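Long-range contact in Cj0977 (Campylobacter jejuni, PDB 3BNV), which is a sigma28-regulated virulence factor with a hot-dog fold, of unknown biochemical function: residues Asn45-Ser55 against Lys101-Ala112. Residues are numbered along the deposited sequence; the frame is centred on the assembly and turned at random.
Sequences NYAKSILITTS and KLGDVLELEAHA
Thr53 meets the turn from Lys101 to Asp104 just where the antiparallel pairing of strands 46-52 and 105-112 ends, and its hydroxyl adds side-chain bonds to the last rung of the backbone ladder. With OG1 set between the backbone N and the carbonyl carbon (chi1 65°), the oxygen accepts from Gly103 N at 2.8 Å over a bent N-H and donates to Asp104 O at 3.0 Å, in the carbonyl plane and on a lone pair. Thr53 N reaches the same carbonyl almost head-on, so one residue supplies both donors to Asp104 O. The type II turn is braced within itself by Asp104, whose OD2 receives Lys101 N from above the carboxylate plane. Leu102 reaches back with CD1 to the backbone at Thr54 C, 3.5 Å away.

At the other end, Tyr46 and His111 form a non-hydrogen-bonded pair and run side by side. CE1 of His111 comes to 3.5 Å from Tyr46 CD2, at the phenol edge; the rings meet obliquely, planes inclined at 56°. Lys48 lies alongside Glu109, their CG atoms 3.9 Å apart; NZ and OE1, at 4.1 Å, stop short of a salt bridge. Nearer the turn the same face is apolar: Val105 touches Ile50 CD1 through CG2 (4.2 Å) and Ile52 CG2 through CB.

The opposite face is buried and largely apolar. Leu108 lays CD1 against Ser49 OG at 3.4 Å, while Leu51 and Leu106 cross at an angle, touching through their CB atoms and CD2 tips. Ala47, Ser49 and Leu108 also meet helix 67-82, the helix that the hot-dog sheet wraps.

Mostly aliphatic groups, with one serine hydroxyl among them, thus face helix 67-82; the other face is mixed, apolar near the turn and polar or aromatic toward Tyr46, and the threonine hydroxyl ties the strand end to the turn.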
loop_
_atom_site.group_PDB
_atom_site.type_symbol
_atom_site.label_atom_id
_atom_site.label_comp_id
_atom_site.label_asym_id
_atom_site.label_seq_id
_atom_site.Cartn_x
_atom_site.Cartn_y
_atom_site.Cartn_z
ATOM N N ASN A 45 16.075 -11.066 11.015
ATOM C CA ASN A 45 14.958 -11.729 10.336
ATOM C C ASN A 45 13.613 -11.439 10.960
ATOM O O ASN A 45 12.659 -12.197 10.768
ATOM C CB ASN A 45 15.152 -13.250 10.287
ATOM C CG ASN A 45 16.090 -13.687 9.158
ATOM O OD1 ASN A 45 16.229 -12.995 8.142
ATOM N ND2 ASN A 45 16.732 -14.832 9.335
ATOM N N TYR A 46 13.522 -10.349 11.709
ATOM C CA TYR A 46 12.335 -10.109 12.506
ATOM C C TYR A 46 12.074 -8.619 12.717
ATOM O O TYR A 46 13.006 -7.833 12.919
ATOM C CB TYR A 46 12.461 -10.816 13.857
ATOM C CG TYR A 46 11.342 -10.442 14.801
ATOM C CD1 TYR A 46 11.500 -9.424 15.746
ATOM C CD2 TYR A 46 10.114 -11.077 14.719
ATOM C CE1 TYR A 46 10.474 -9.083 16.594
ATOM C CE2 TYR A 46 9.082 -10.734 15.547
ATOM C CZ TYR A 46 9.256 -9.742 16.486
ATOM O OH TYR A 46 8.188 -9.422 17.307
ATOM N N ALA A 47 10.799 -8.237 12.682
ATOM C CA ALA A 47 10.407 -6.872 13.031
ATOM C C ALA A 47 8.956 -6.785 13.500
ATOM O O ALA A 47 8.096 -7.564 13.077
ATOM C CB ALA A 47 10.639 -5.938 11.868
ATOM N N LYS A 48 8.690 -5.828 14.377
ATOM C CA LYS A 48 7.339 -5.607 14.901
ATOM C C LYS A 48 6.961 -4.142 14.711
ATOM O O LYS A 48 7.777 -3.256 14.958
ATOM C CB LYS A 48 7.301 -5.955 16.382
ATOM C CG LYS A 48 5.954 -6.446 16.889
ATOM C CD LYS A 48 5.974 -6.706 18.415
ATOM C CE LYS A 48 4.688 -7.427 18.902
ATOM N NZ LYS A 48 4.868 -8.265 20.167
ATOM N N SER A 49 5.751 -3.867 14.246
ATOM C CA SER A 49 5.368 -2.462 14.051
ATOM C C SER A 49 3.951 -2.170 14.486
ATOM O O SER A 49 3.178 -3.079 14.766
ATOM C CB SER A 49 5.597 -2.021 12.604
ATOM O OG SER A 49 4.558 -2.455 11.756
ATOM N N ILE A 50 3.616 -0.901 14.589
ATOM C CA ILE A 50 2.242 -0.571 14.876
ATOM C C ILE A 50 1.772 0.555 13.988
ATOM O O ILE A 50 2.526 1.461 13.686
ATOM C CB ILE A 50 1.944 -0.306 16.391
ATOM C CG1 ILE A 50 2.240 1.121 16.750
ATOM C CG2 ILE A 50 2.594 -1.327 17.335
ATOM C CD1 ILE A 50 0.984 1.935 16.644
ATOM N N LEU A 51 0.532 0.455 13.535
ATOM C CA LEU A 51 -0.075 1.488 12.718
ATOM C C LEU A 51 -1.265 2.031 13.472
ATOM O O LEU A 51 -2.217 1.297 13.740
ATOM C CB LEU A 51 -0.546 0.917 11.387
ATOM C CG LEU A 51 -1.208 1.856 10.383
ATOM C CD1 LEU A 51 -0.156 2.727 9.751
ATOM C CD2 LEU A 51 -1.950 1.100 9.280
ATOM N N ILE A 52 -1.203 3.302 13.863
ATOM C CA ILE A 52 -2.401 3.918 14.404
ATOM C C ILE A 52 -3.146 4.601 13.262
ATOM O O ILE A 52 -2.594 5.451 12.554
ATOM C CB ILE A 52 -2.157 4.814 15.656
ATOM C CG1 ILE A 52 -1.773 6.222 15.272
ATOM C CG2 ILE A 52 -1.084 4.222 16.512
ATOM C CD1 ILE A 52 -0.579 6.781 16.116
ATOM N N THR A 53 -4.386 4.189 13.062
ATOM C CA THR A 53 -5.157 4.698 11.942
ATOM C C THR A 53 -5.522 6.161 12.174
ATOM O O THR A 53 -5.808 6.560 13.294
ATOM C CB THR A 53 -6.430 3.870 11.702
ATOM O OG1 THR A 53 -7.309 3.998 12.824
ATOM C CG2 THR A 53 -6.070 2.434 11.518
ATOM N N THR A 54 -5.482 6.969 11.115
ATOM C CA THR A 54 -5.810 8.399 11.266
ATOM C C THR A 54 -6.790 8.825 10.185
ATOM O O THR A 54 -7.053 8.087 9.227
ATOM C CB THR A 54 -4.564 9.353 11.223
ATOM O OG1 THR A 54 -4.139 9.537 9.866
ATOM C CG2 THR A 54 -3.410 8.818 12.056
ATOM N N SER A 55 -7.334 10.024 10.345
ATOM C CA SER A 55 -8.337 10.496 9.409
ATOM C C SER A 55 -7.745 10.731 8.032
ATOM O O SER A 55 -8.479 10.925 7.081
ATOM C CB SER A 55 -8.955 11.766 9.904
ATOM O OG SER A 55 -7.947 12.747 10.015
ATOM N N LYS A 101 -11.041 0.130 11.028
ATOM C CA LYS A 101 -11.954 1.184 11.348
ATOM C C LYS A 101 -11.130 2.313 11.969
ATOM O O LYS A 101 -10.211 2.048 12.747
ATOM C CB LYS A 101 -12.988 0.636 12.343
ATOM C CG LYS A 101 -13.992 1.648 12.831
ATOM C CD LYS A 101 -15.421 1.147 12.699
ATOM C CE LYS A 101 -15.923 0.439 13.940
ATOM N NZ LYS A 101 -17.278 -0.131 13.693
ATOM N N LEU A 102 -11.444 3.567 11.629
ATOM C CA LEU A 102 -10.731 4.704 12.221
ATOM C C LEU A 102 -10.755 4.604 13.736
ATOM O O LEU A 102 -11.808 4.409 14.322
ATOM C CB LEU A 102 -11.345 6.029 11.772
ATOM C CG LEU A 102 -10.782 7.314 12.362
ATOM C CD1 LEU A 102 -9.309 7.453 12.127
ATOM C CD2 LEU A 102 -11.487 8.480 11.760
ATOM N N GLY A 103 -9.593 4.731 14.358
ATOM C CA GLY A 103 -9.457 4.520 15.796
ATOM C C GLY A 103 -8.762 3.207 16.144
ATOM O O GLY A 103 -8.238 3.034 17.241
ATOM N N ASP A 104 -8.779 2.259 15.221
ATOM C CA ASP A 104 -8.094 0.994 15.446
ATOM C C ASP A 104 -6.589 1.200 15.426
ATOM O O ASP A 104 -6.085 2.037 14.676
ATOM C CB ASP A 104 -8.459 -0.039 14.368
ATOM C CG ASP A 104 -9.784 -0.722 14.648
ATOM O OD1 ASP A 104 -10.246 -0.659 15.806
ATOM O OD2 ASP A 104 -10.352 -1.336 13.719
ATOM N N VAL A 105 -5.867 0.439 16.239
ATOM C CA VAL A 105 -4.451 0.330 16.005
ATOM C C VAL A 105 -4.071 -1.083 15.578
ATOM O O VAL A 105 -4.422 -2.064 16.204
ATOM C CB VAL A 105 -3.577 0.897 17.166
ATOM C CG1 VAL A 105 -4.419 1.403 18.265
ATOM C CG2 VAL A 105 -2.549 -0.118 17.643
ATOM N N LEU A 106 -3.364 -1.161 14.468
ATOM C CA LEU A 106 -2.943 -2.416 13.910
ATOM C C LEU A 106 -1.567 -2.788 14.443
ATOM O O LEU A 106 -0.652 -1.953 14.510
ATOM C CB LEU A 106 -2.885 -2.267 12.407
ATOM C CG LEU A 106 -2.421 -3.443 11.563
ATOM C CD1 LEU A 106 -3.478 -4.536 11.572
ATOM C CD2 LEU A 106 -2.199 -2.924 10.163
ATOM N N GLU A 107 -1.425 -4.046 14.840
ATOM C CA GLU A 107 -0.155 -4.557 15.330
ATOM C C GLU A 107 0.423 -5.563 14.306
ATOM O O GLU A 107 -0.163 -6.604 14.054
ATOM C CB GLU A 107 -0.372 -5.185 16.703
ATOM C CG GLU A 107 -0.886 -4.197 17.703
ATOM C CD GLU A 107 -1.103 -4.783 19.117
ATOM O OE1 GLU A 107 -2.298 -4.770 19.579
ATOM O OE2 GLU A 107 -0.074 -5.243 19.742
ATOM N N LEU A 108 1.557 -5.236 13.693
ATOM C CA LEU A 108 2.137 -6.111 12.676
ATOM C C LEU A 108 3.395 -6.842 13.167
ATOM O O LEU A 108 4.200 -6.278 13.892
ATOM C CB LEU A 108 2.437 -5.321 11.400
ATOM C CG LEU A 108 1.288 -4.469 10.855
ATOM C CD1 LEU A 108 1.181 -3.082 11.497
ATOM C CD2 LEU A 108 1.391 -4.308 9.350
ATOM N N GLU A 109 3.541 -8.103 12.783
ATOM C CA GLU A 109 4.790 -8.825 12.993
ATOM C C GLU A 109 5.268 -9.382 11.671
ATOM O O GLU A 109 4.465 -9.873 10.877
ATOM C CB GLU A 109 4.638 -9.977 13.973
ATOM C CG GLU A 109 4.272 -9.547 15.338
ATOM C CD GLU A 109 4.159 -10.711 16.295
ATOM O OE1 GLU A 109 3.265 -10.656 17.178
ATOM O OE2 GLU A 109 4.957 -11.674 16.181
ATOM N N ALA A 110 6.573 -9.320 11.446
ATOM C CA ALA A 110 7.173 -9.820 10.203
ATOM C C ALA A 110 8.289 -10.802 10.492
ATOM O O ALA A 110 9.132 -10.548 11.349
ATOM C CB ALA A 110 7.708 -8.650 9.375
ATOM N N HIS A 111 8.300 -11.924 9.785
ATOM C CA HIS A 111 9.345 -12.935 9.967
ATOM C C HIS A 111 9.859 -13.309 8.599
ATOM O O HIS A 111 9.073 -13.706 7.726
ATOM C CB HIS A 111 8.785 -14.173 10.621
ATOM C CG HIS A 111 8.204 -13.940 11.975
ATOM N ND1 HIS A 111 8.918 -14.157 13.135
ATOM C CD2 HIS A 111 6.966 -13.549 12.358
ATOM C CE1 HIS A 111 8.150 -13.885 14.178
ATOM N NE2 HIS A 111 6.955 -13.532 13.733
ATOM N N ALA A 112 11.167 -13.142 8.404
ATOM C CA ALA A 112 11.816 -13.419 7.132
ATOM C C ALA A 112 12.236 -14.868 7.103
ATOM O O ALA A 112 12.828 -15.345 8.044
ATOM C CB ALA A 112 13.023 -12.532 6.972
#